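Probable FAD-dependent oxidoreductase PA4991 (Pseudomonas aeruginosa PAO1, PDB 5EZ7) probably acts as an FAD-dependent oxidoreductase of the DAO family, working as a monomer with one FAD per subunit on a physiological substrate that is unknown. Local coordinates at residues T8-G14 against A199-S205; N23-R27 against L167-S171; R28-A32 against G365-S369. One frame throughout, in Å; residues are numbered along the deposited sequence.

Contact 1. Residues T8-G14 against A199-S205. With FAD (flavin-adenine dinucleotide), chain B.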
loop_
_atom_site.group_PDB
_atom_site.type_symbol
_atom_site.label_atom_id
_atom_site.label_comp_id
_atom_site.label_asym_id
_atom_site.label_seq_id
_atom_site.Cartn_x
_atom_site.Cartn_y
_atom_site.Cartn_z
ATOM N N THR A 8 -22.539 5.380 -12.798
ATOM C CA THR A 8 -21.731 6.355 -12.051
ATOM C C THR A 8 -20.826 7.129 -12.994
ATOM O O THR A 8 -20.911 6.977 -14.217
ATOM C CB THR A 8 -20.794 5.720 -10.947
ATOM O OG1 THR A 8 -20.086 4.576 -11.477
ATOM C CG2 THR A 8 -21.581 5.429 -9.681
ATOM N N ASP A 9 -19.945 7.943 -12.399
ATOM C CA ASP A 9 -18.934 8.655 -13.123
ATOM C C ASP A 9 -17.688 7.826 -13.311
ATOM O O ASP A 9 -17.272 7.673 -14.440
ATOM C CB ASP A 9 -18.620 9.988 -12.434
ATOM C CG ASP A 9 -19.870 10.908 -12.330
ATOM O OD1 ASP A 9 -20.660 11.015 -13.318
ATOM O OD2 ASP A 9 -20.050 11.490 -11.239
ATOM N N ILE A 10 -17.058 7.380 -12.215
ATOM C CA ILE A 10 -15.810 6.584 -12.290
ATOM C C ILE A 10 -16.013 5.259 -11.585
ATOM O O ILE A 10 -16.511 5.211 -10.456
ATOM C CB ILE A 10 -14.548 7.364 -11.815
ATOM C CG1 ILE A 10 -14.259 8.522 -12.787
ATOM C CG2 ILE A 10 -13.292 6.508 -11.897
ATOM C CD1 ILE A 10 -14.845 9.777 -12.289
ATOM N N LEU A 11 -15.697 4.193 -12.303
ATOM C CA LEU A 11 -15.754 2.826 -11.817
ATOM C C LEU A 11 -14.310 2.349 -11.556
ATOM O O LEU A 11 -13.524 2.334 -12.484
ATOM C CB LEU A 11 -16.418 2.006 -12.903
ATOM C CG LEU A 11 -16.534 0.499 -12.813
ATOM C CD1 LEU A 11 -17.113 -0.002 -11.499
ATOM C CD2 LEU A 11 -17.369 0.047 -14.038
ATOM N N ILE A 12 -13.938 2.053 -10.311
ATOM C CA ILE A 12 -12.577 1.667 -9.927
ATOM C C ILE A 12 -12.577 0.136 -9.685
ATOM O O ILE A 12 -13.512 -0.381 -9.071
ATOM C CB ILE A 12 -12.142 2.334 -8.591
ATOM C CG1 ILE A 12 -12.490 3.807 -8.483
ATOM C CG2 ILE A 12 -10.642 2.182 -8.300
ATOM C CD1 ILE A 12 -11.957 4.629 -9.563
ATOM N N VAL A 13 -11.560 -0.585 -10.177
ATOM C CA VAL A 13 -11.437 -2.033 -9.938
ATOM C C VAL A 13 -10.187 -2.232 -9.091
ATOM O O VAL A 13 -9.062 -1.916 -9.511
ATOM C CB VAL A 13 -11.352 -2.864 -11.240
ATOM C CG1 VAL A 13 -11.227 -4.365 -10.949
ATOM C CG2 VAL A 13 -12.575 -2.618 -12.109
ATOM N N GLY A 14 -10.400 -2.697 -7.873
ATOM C CA GLY A 14 -9.338 -2.949 -6.946
ATOM C C GLY A 14 -9.340 -2.011 -5.770
ATOM O O GLY A 14 -9.126 -0.840 -5.951
ATOM N N ALA A 199 -20.154 3.811 -16.885
ATOM C CA ALA A 199 -19.273 4.844 -16.280
ATOM C C ALA A 199 -18.475 5.594 -17.302
ATOM O O ALA A 199 -18.197 5.040 -18.328
ATOM C CB ALA A 199 -18.311 4.219 -15.292
ATOM N N GLN A 200 -18.163 6.867 -17.004
ATOM C CA GLN A 200 -17.534 7.783 -17.977
ATOM C C GLN A 200 -16.132 7.309 -18.150
ATOM O O GLN A 200 -15.542 7.461 -19.228
ATOM C CB GLN A 200 -17.529 9.258 -17.539
ATOM C CG GLN A 200 -18.867 9.854 -17.154
ATOM C CD GLN A 200 -18.818 11.377 -17.045
ATOM O OE1 GLN A 200 -18.534 12.072 -18.027
ATOM N NE2 GLN A 200 -19.100 11.911 -15.847
ATOM N N ARG A 201 -15.574 6.761 -17.067
ATOM C CA ARG A 201 -14.258 6.097 -17.107
ATOM C C ARG A 201 -14.208 4.864 -16.265
ATOM O O ARG A 201 -15.009 4.724 -15.375
ATOM C CB ARG A 201 -13.163 7.044 -16.600
ATOM C CG ARG A 201 -12.929 8.233 -17.507
ATOM C CD ARG A 201 -12.319 7.821 -18.836
ATOM N NE ARG A 201 -11.910 8.968 -19.642
ATOM C CZ ARG A 201 -12.637 9.617 -20.547
ATOM N NH1 ARG A 201 -13.905 9.305 -20.818
ATOM N NH2 ARG A 201 -12.064 10.609 -21.215
ATOM N N VAL A 202 -13.210 4.022 -16.533
ATOM C CA VAL A 202 -12.919 2.802 -15.760
ATOM C C VAL A 202 -11.429 2.857 -15.406
ATOM O O VAL A 202 -10.563 3.020 -16.300
ATOM C CB VAL A 202 -13.225 1.494 -16.543
ATOM C CG1 VAL A 202 -12.879 0.247 -15.708
ATOM C CG2 VAL A 202 -14.684 1.425 -16.946
ATOM N N VAL A 203 -11.142 2.757 -14.108
ATOM C CA VAL A 203 -9.792 2.731 -13.606
ATOM C C VAL A 203 -9.431 1.366 -13.012
ATOM O O VAL A 203 -10.119 0.860 -12.093
ATOM C CB VAL A 203 -9.585 3.773 -12.512
ATOM C CG1 VAL A 203 -8.099 3.819 -12.105
ATOM C CG2 VAL A 203 -10.056 5.142 -12.983
ATOM N N LEU A 204 -8.317 0.811 -13.489
ATOM C CA LEU A 204 -7.757 -0.456 -12.957
ATOM C C LEU A 204 -6.620 -0.183 -11.984
ATOM O O LEU A 204 -5.492 0.159 -12.393
ATOM C CB LEU A 204 -7.257 -1.342 -14.080
ATOM C CG LEU A 204 -8.209 -1.605 -15.217
ATOM C CD1 LEU A 204 -7.563 -2.584 -16.177
ATOM C CD2 LEU A 204 -9.510 -2.159 -14.696
ATOM N N SER A 205 -6.947 -0.301 -10.688
ATOM C CA SER A 205 -5.984 -0.200 -9.580
ATOM C C SER A 205 -5.958 -1.548 -8.828
ATOM O O SER A 205 -6.062 -1.609 -7.605
ATOM C CB SER A 205 -6.374 0.948 -8.646
ATOM O OG SER A 205 -7.697 0.767 -8.200
HETATM P PA FAD B . -2.859 -3.866 -3.849
HETATM O O1A FAD B . -2.726 -3.457 -2.418
HETATM O O2A FAD B . -2.247 -5.149 -4.339
HETATM O O5B FAD B . -4.410 -3.850 -4.179
HETATM C C5B FAD B . -4.941 -4.407 -5.366
HETATM C C4B FAD B . -6.356 -4.825 -5.028
HETATM O O4B FAD B . -7.033 -5.222 -6.233
HETATM C C3B FAD B . -6.378 -6.002 -4.049
HETATM O O3B FAD B . -7.148 -5.686 -2.887
HETATM C C2B FAD B . -6.993 -7.123 -4.865
HETATM O O2B FAD B . -7.788 -8.042 -4.118
HETATM C C1B FAD B . -7.801 -6.365 -5.921
HETATM N N9A FAD B . -8.010 -7.131 -7.155
HETATM C C8A FAD B . -7.092 -7.867 -7.806
HETATM N N7A FAD B . -7.644 -8.433 -8.893
HETATM C C5A FAD B . -8.925 -8.052 -8.951
HETATM C C6A FAD B . -10.054 -8.314 -9.855
HETATM N N6A FAD B . -9.859 -9.099 -10.925
HETATM N N1A FAD B . -11.237 -7.737 -9.588
HETATM C C2A FAD B . -11.404 -6.948 -8.510
HETATM N N3A FAD B . -10.415 -6.669 -7.635
HETATM C C4A FAD B . -9.176 -7.192 -7.806
HETATM N N1 FAD B . 5.352 1.070 0.044
HETATM C C2 FAD B . 5.664 2.106 0.852
HETATM O O2 FAD B . 5.448 3.275 0.451
HETATM N N3 FAD B . 6.198 1.929 2.073
HETATM C C4 FAD B . 6.460 0.723 2.568
HETATM O O4 FAD B . 6.945 0.582 3.708
HETATM C C4X FAD B . 6.147 -0.454 1.749
HETATM N N5 FAD B . 6.393 -1.700 2.195
HETATM C C5X FAD B . 6.089 -2.771 1.440
HETATM C C6 FAD B . 6.343 -4.040 1.945
HETATM C C7 FAD B . 6.044 -5.166 1.205
HETATM C C7M FAD B . 6.311 -6.525 1.779
HETATM C C8 FAD B . 5.420 -5.016 -0.134
HETATM C C8M FAD B . 5.056 -6.211 -0.990
HETATM C C9 FAD B . 5.179 -3.751 -0.638
HETATM C C9A FAD B . 5.488 -2.606 0.092
HETATM N N10 FAD B . 5.242 -1.291 -0.395
HETATM C C10 FAD B . 5.551 -0.197 0.422
HETATM C "C1'" FAD B . 4.631 -1.054 -1.692
HETATM C "C2'" FAD B . 3.124 -1.037 -1.505
HETATM O "O2'" FAD B . 2.686 -2.106 -0.655
HETATM C "C3'" FAD B . 2.410 -1.093 -2.848
HETATM O "O3'" FAD B . 3.057 -0.176 -3.754
HETATM C "C4'" FAD B . 0.940 -0.709 -2.701
HETATM O "O4'" FAD B . 0.374 -1.231 -1.499
HETATM C "C5'" FAD B . 0.114 -1.219 -3.866
HETATM O "O5'" FAD B . -1.218 -0.698 -3.759
HETATM P P FAD B . -2.321 -1.180 -4.809
HETATM O O1P FAD B . -3.673 -0.745 -4.307
HETATM O O2P FAD B . -1.842 -0.743 -6.146
HETATM O O3P FAD B . -2.154 -2.775 -4.800
#
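Ile10-Val13 and Arg201-Leu204 run side by side as parallel strands, their axes 19° apart and 4.8 Å at closest approach. Bonds alternate between the strands: Leu11 N to Arg201 O, Val203 N to Leu11 O (2.9 Å), Val13 N to Val203 O (2.8 Å) and Ser205 N to Val13 O. At the entry Asp9 O takes two donors, Gln200 N at 2.8 Å and the longer Arg201 N, so one carbonyl holds the turn into strand 201-204. The Asp9 and Gln200 side chains lie alongside each other; Gln200 NE2 meets Asp9 OD1 at 3.1 Å from above the carboxylate plane, amide and carboxylate turned 67° apart. His371 also binds Asp9 OD1, and Gln200 NE2 also donates to Arg367 O. On one sheet face Val203 CG2 touches Ile10 CG2 (3.7 Å) and Ile12 CD1; on the other Leu204 CD2 packs against Val13 CB and Leu11 CB against Ala199 CB. Val13 CG1, anti to the backbone N (chi1 -180°), reaches the FAD adenine at C2A, 3.6 Å away. Gly14 CA comes within 3.3 Å of FAD O4B, and Gly14 is the first glycine of what is probably the GxGxxG turn of a Rossmann-type fold, as expected for the DAO family. The C-terminal end of strand 10-13 thus lies beside the adenosine half of FAD. In the sheet strand 10-13 lies between 33-37 and 201-204, with 339-343 beyond the latter; Leu190 of strand 186-192 packs on Leu11 and Val13, and Leu213 of helix 210-216 on Val13 and Leu204.

Contact 2. Residues N23-R27 against L167-S171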
loop_
_atom_site.group_PDB
_atom_site.type_symbol
_atom_site.label_atom_id
_atom_site.label_comp_id
_atom_site.label_asym_id
_atom_site.label_seq_id
_atom_site.Cartn_x
_atom_site.Cartn_y
_atom_site.Cartn_z
ATOM N N ASN A 23 -10.508 6.654 -4.790
ATOM C CA ASN A 23 -11.958 6.707 -4.589
ATOM C C ASN A 23 -12.323 7.838 -3.630
ATOM O O ASN A 23 -13.262 8.576 -3.850
ATOM C CB ASN A 23 -12.462 5.369 -4.065
ATOM C CG ASN A 23 -13.984 5.250 -4.069
ATOM O OD1 ASN A 23 -14.629 5.560 -5.073
ATOM N ND2 ASN A 23 -14.554 4.750 -2.978
ATOM N N ALA A 24 -11.563 7.973 -2.553
ATOM C CA ALA A 24 -11.873 8.964 -1.564
ATOM C C ALA A 24 -11.707 10.401 -2.116
ATOM O O ALA A 24 -12.538 11.258 -1.852
ATOM C CB ALA A 24 -11.005 8.739 -0.351
ATOM N N ARG A 25 -10.635 10.643 -2.853
ATOM C CA ARG A 25 -10.425 11.893 -3.556
ATOM C C ARG A 25 -11.576 12.271 -4.521
ATOM O O ARG A 25 -12.049 13.427 -4.530
ATOM C CB ARG A 25 -9.096 11.827 -4.327
ATOM C CG ARG A 25 -7.859 11.953 -3.421
ATOM C CD ARG A 25 -7.452 13.407 -3.111
ATOM N NE ARG A 25 -7.033 14.036 -4.370
ATOM C CZ ARG A 25 -5.847 13.853 -4.976
ATOM N NH1 ARG A 25 -4.844 13.122 -4.433
ATOM N NH2 ARG A 25 -5.646 14.427 -6.149
ATOM N N LEU A 26 -12.017 11.293 -5.327
ATOM C CA LEU A 26 -13.037 11.530 -6.328
ATOM C C LEU A 26 -14.384 11.906 -5.703
ATOM O O LEU A 26 -15.007 12.932 -6.100
ATOM C CB LEU A 26 -13.173 10.337 -7.260
ATOM C CG LEU A 26 -12.003 10.159 -8.240
ATOM C CD1 LEU A 26 -12.142 8.893 -9.047
ATOM C CD2 LEU A 26 -11.799 11.326 -9.202
ATOM N N ARG A 27 -14.799 11.117 -4.713
ATOM C CA ARG A 27 -15.997 11.408 -3.944
ATOM C C ARG A 27 -15.947 12.761 -3.278
ATOM O O ARG A 27 -16.929 13.480 -3.235
ATOM C CB ARG A 27 -16.139 10.403 -2.852
ATOM C CG ARG A 27 -16.546 9.058 -3.364
ATOM C CD ARG A 27 -16.711 8.110 -2.175
ATOM N NE ARG A 27 -18.006 8.252 -1.533
ATOM C CZ ARG A 27 -19.147 7.880 -2.112
ATOM N NH1 ARG A 27 -19.173 7.364 -3.349
ATOM N NH2 ARG A 27 -20.264 8.005 -1.452
ATOM N N LEU A 167 -14.715 6.419 4.180
ATOM C CA LEU A 167 -14.813 7.520 3.178
ATOM C C LEU A 167 -15.413 7.105 1.839
ATOM O O LEU A 167 -15.869 7.952 1.091
ATOM C CB LEU A 167 -13.437 8.157 2.936
ATOM C CG LEU A 167 -12.896 8.936 4.135
ATOM C CD1 LEU A 167 -11.472 9.372 3.874
ATOM C CD2 LEU A 167 -13.762 10.131 4.463
ATOM N N ALA A 168 -15.379 5.797 1.547
ATOM C CA ALA A 168 -16.000 5.228 0.362
ATOM C C ALA A 168 -17.480 5.277 0.441
ATOM O O ALA A 168 -18.125 5.249 -0.594
ATOM C CB ALA A 168 -15.586 3.784 0.167
ATOM N N GLY A 169 -18.023 5.264 1.655
ATOM C CA GLY A 169 -19.486 5.222 1.848
ATOM C C GLY A 169 -20.118 3.997 1.172
ATOM O O GLY A 169 -19.652 2.860 1.348
ATOM N N ASP A 170 -21.123 4.252 0.335
ATOM C CA ASP A 170 -21.882 3.198 -0.365
ATOM C C ASP A 170 -21.279 2.763 -1.702
ATOM O O ASP A 170 -21.855 1.907 -2.389
ATOM C CB ASP A 170 -23.324 3.662 -0.602
ATOM C CG ASP A 170 -23.387 5.014 -1.291
ATOM O OD1 ASP A 170 -22.648 5.911 -0.804
ATOM O OD2 ASP A 170 -24.155 5.198 -2.273
ATOM N N SER A 171 -20.125 3.314 -2.070
ATOM C CA SER A 171 -19.502 2.972 -3.352
ATOM C C SER A 171 -18.952 1.538 -3.414
ATOM O O SER A 171 -18.696 1.030 -4.502
ATOM C CB SER A 171 -18.395 3.989 -3.723
ATOM O OG SER A 171 -17.300 4.001 -2.823
#
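Arg27 lays one face of its guanidinium over the carbonyl of Ala168, whose O sits 3.1 Å above the plane near its centre; Ser171 N lies over that face too. The approach to NE has a poor angle, so the oxygen meets the flat cation through its face. Arg27 NH2 makes a weak bond to Asp170 OD1 (3.2 Å), part of a salt bridge in which guanidinium and carboxylate planes stand 84° apart. A bend at chi3 (82°) turns the end of the arginine across the end of helix 157-168, and its CD touches Leu167 O. The amide of Asn23 works in its own plane: ND2 donates to Ser171 OG at 2.9 Å, nearly straight at 168°, while OD1 is taken by Thr33 OG1. Here helix 17-28, which follows the probable Rossmann-type glycine-rich turn, meets the C-terminal end of helix 157-168, where Gly169 leaves helical geometry with positive phi. Ser171 OG in turn donates to Ala168 O (2.7 Å), as does Ser171 N from the same face of that carbonyl's plane. Asn23 thus grips a hydroxyl already tied to the helix end, and the cation over Ala168 O would probably polarise this carbonyl further. Ala168 CB lies at the edge of the Asn23 amide, near its plane, beside ND2. Ala24 CB meets Leu167 CB at 4.1 Å, and the backbone of Ser171 bonds to Leu35 of strand 33-37, leading into strand 172-174 of the same sheet.

Contact 3. Residues R28-A32 against G365-S369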
loop_
_atom_site.group_PDB
_atom_site.type_symbol
_atom_site.label_atom_id
_atom_site.label_comp_id
_atom_site.label_asym_id
_atom_site.label_seq_id
_atom_site.Cartn_x
_atom_site.Cartn_y
_atom_site.Cartn_z
ATOM N N ARG A 28 -14.781 13.102 -2.756
ATOM C CA ARG A 28 -14.596 14.403 -2.137
ATOM C C ARG A 28 -14.745 15.516 -3.163
ATOM O O ARG A 28 -15.317 16.543 -2.867
ATOM C CB ARG A 28 -13.228 14.488 -1.495
ATOM C CG ARG A 28 -13.128 15.616 -0.501
ATOM C CD ARG A 28 -11.713 15.684 0.027
ATOM N NE ARG A 28 -11.482 16.923 0.765
ATOM C CZ ARG A 28 -11.005 17.030 2.008
ATOM N NH1 ARG A 28 -10.841 18.248 2.527
ATOM N NH2 ARG A 28 -10.701 15.968 2.747
ATOM N N ALA A 29 -14.236 15.293 -4.373
ATOM C CA ALA A 29 -14.380 16.254 -5.450
ATOM C C ALA A 29 -15.794 16.264 -6.074
ATOM O O ALA A 29 -15.994 16.960 -7.055
ATOM C CB ALA A 29 -13.302 16.016 -6.521
ATOM N N GLY A 30 -16.759 15.500 -5.529
ATOM C CA GLY A 30 -18.161 15.478 -6.025
ATOM C C GLY A 30 -18.495 14.414 -7.074
ATOM O O GLY A 30 -19.589 14.421 -7.624
ATOM N N TYR A 31 -17.576 13.489 -7.371
ATOM C CA TYR A 31 -17.861 12.447 -8.373
ATOM C C TYR A 31 -18.603 11.321 -7.708
ATOM O O TYR A 31 -18.354 11.012 -6.543
ATOM C CB TYR A 31 -16.586 11.859 -8.953
ATOM C CG TYR A 31 -15.897 12.762 -9.891
ATOM C CD1 TYR A 31 -15.156 13.839 -9.435
ATOM C CD2 TYR A 31 -16.001 12.565 -11.257
ATOM C CE1 TYR A 31 -14.488 14.684 -10.323
ATOM C CE2 TYR A 31 -15.358 13.401 -12.160
ATOM C CZ TYR A 31 -14.609 14.462 -11.694
ATOM O OH TYR A 31 -14.000 15.289 -12.593
ATOM N N ALA A 32 -19.476 10.672 -8.455
ATOM C CA ALA A 32 -20.083 9.442 -7.993
ATOM C C ALA A 32 -19.182 8.284 -8.459
ATOM O O ALA A 32 -18.660 8.305 -9.571
ATOM C CB ALA A 32 -21.489 9.322 -8.578
ATOM N N GLY A 365 -11.846 16.894 -19.490
ATOM C CA GLY A 365 -13.078 17.614 -19.266
ATOM C C GLY A 365 -14.182 16.759 -18.677
ATOM O O GLY A 365 -15.321 17.083 -18.842
ATOM N N ILE A 366 -13.858 15.699 -17.952
ATOM C CA ILE A 366 -14.888 14.812 -17.382
ATOM C C ILE A 366 -15.405 15.423 -16.072
ATOM O O ILE A 366 -14.628 15.631 -15.191
ATOM C CB ILE A 366 -14.317 13.380 -17.176
ATOM C CG1 ILE A 366 -13.829 12.762 -18.495
ATOM C CG2 ILE A 366 -15.306 12.464 -16.486
ATOM C CD1 ILE A 366 -14.898 12.566 -19.566
ATOM N N ARG A 367 -16.705 15.701 -15.964
ATOM C CA ARG A 367 -17.318 16.256 -14.744
ATOM C C ARG A 367 -18.359 15.348 -14.128
ATOM O O ARG A 367 -18.889 14.476 -14.794
ATOM C CB ARG A 367 -18.010 17.585 -15.024
ATOM C CG ARG A 367 -17.151 18.626 -15.716
ATOM C CD ARG A 367 -16.031 19.208 -14.853
ATOM N NE ARG A 367 -14.926 19.654 -15.717
ATOM C CZ ARG A 367 -13.662 19.909 -15.332
ATOM N NH1 ARG A 367 -12.760 20.292 -16.240
ATOM N NH2 ARG A 367 -13.278 19.814 -14.060
ATOM N N PRO A 368 -18.689 15.566 -12.840
ATOM C CA PRO A 368 -19.747 14.744 -12.252
ATOM C C PRO A 368 -21.047 14.937 -12.989
ATOM O O PRO A 368 -21.386 16.059 -13.281
ATOM C CB PRO A 368 -19.859 15.287 -10.815
ATOM C CG PRO A 368 -18.488 15.788 -10.505
ATOM C CD PRO A 368 -18.018 16.386 -11.808
ATOM N N SER A 369 -21.725 13.850 -13.317
ATOM C CA SER A 369 -23.028 13.904 -13.947
ATOM C C SER A 369 -24.117 13.625 -12.891
ATOM O O SER A 369 -23.854 13.735 -11.719
ATOM C CB SER A 369 -23.097 12.885 -15.071
ATOM O OG SER A 369 -24.392 12.935 -15.627
#
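Tyr31 turns one ring face to Pro368, whose CG stands 3.9 Å from the ring centroid and only 6° off the normal, a CH-pi contact over the middle of the face. Tyrosine and proline side chains cross at about a right angle, and Pro368 CD reaches toward the phenol end, 3.9 Å from Tyr31 CZ. The tyrosine torsions explain the pose: with CG anti to its own carbonyl carbon (chi1 -74°) and chi2 at 77°, the ring runs out along residues 366-368 and turns a face to the proline. Tyr31 OH then donates to Ile366 O at 2.7 Å; that oxygen lies at the ring edge, near its plane, and the donor is tilted from the carbonyl plane. One residue thus grips the second loop twice, by face and by hydroxyl. Pro368 also sets CB 3.3 Å from Gly30 O. Ile366 turns the end of its side chain away, leaving CG2 at 4.4 Å from Tyr31 CE2. Both loops follow helices closed by Schellman motifs, at Gly30 for helix 17-28 and at Gly365 for helix 350-364. Asp9 is common to both loops, accepting from Ala32 N and Ser369 N. With one neutral bond and one proline-aromatic contact on the protein surface, the attachment depends on shape and ring orientation, and pairing of charges between the two segments plays no part.

Contact 1 is buried in the central sheet, contact 2 is partly buried on a flank, and contact 3 lies at the surface. Strand 10-13 leads into helix 17-28, which carries contact 2 and ends in the loop of contact 3, so one continuous strand-helix-loop unit supplies a segment to each. Leu26 joins contacts 1 and 2 by packing on Ile10 and Ile12, whereas Asp9 and Gln200 tie contact 1 to contact 3 through Ala32 N and Arg367 O. The chemistry shifts accordingly: regular backbone pairing and aliphatic side chains, with Val13 and Gly14 at FAD, an arginine and an amide at a helix end, then a tyrosine-proline contact. Only contact 1 touches the cofactor.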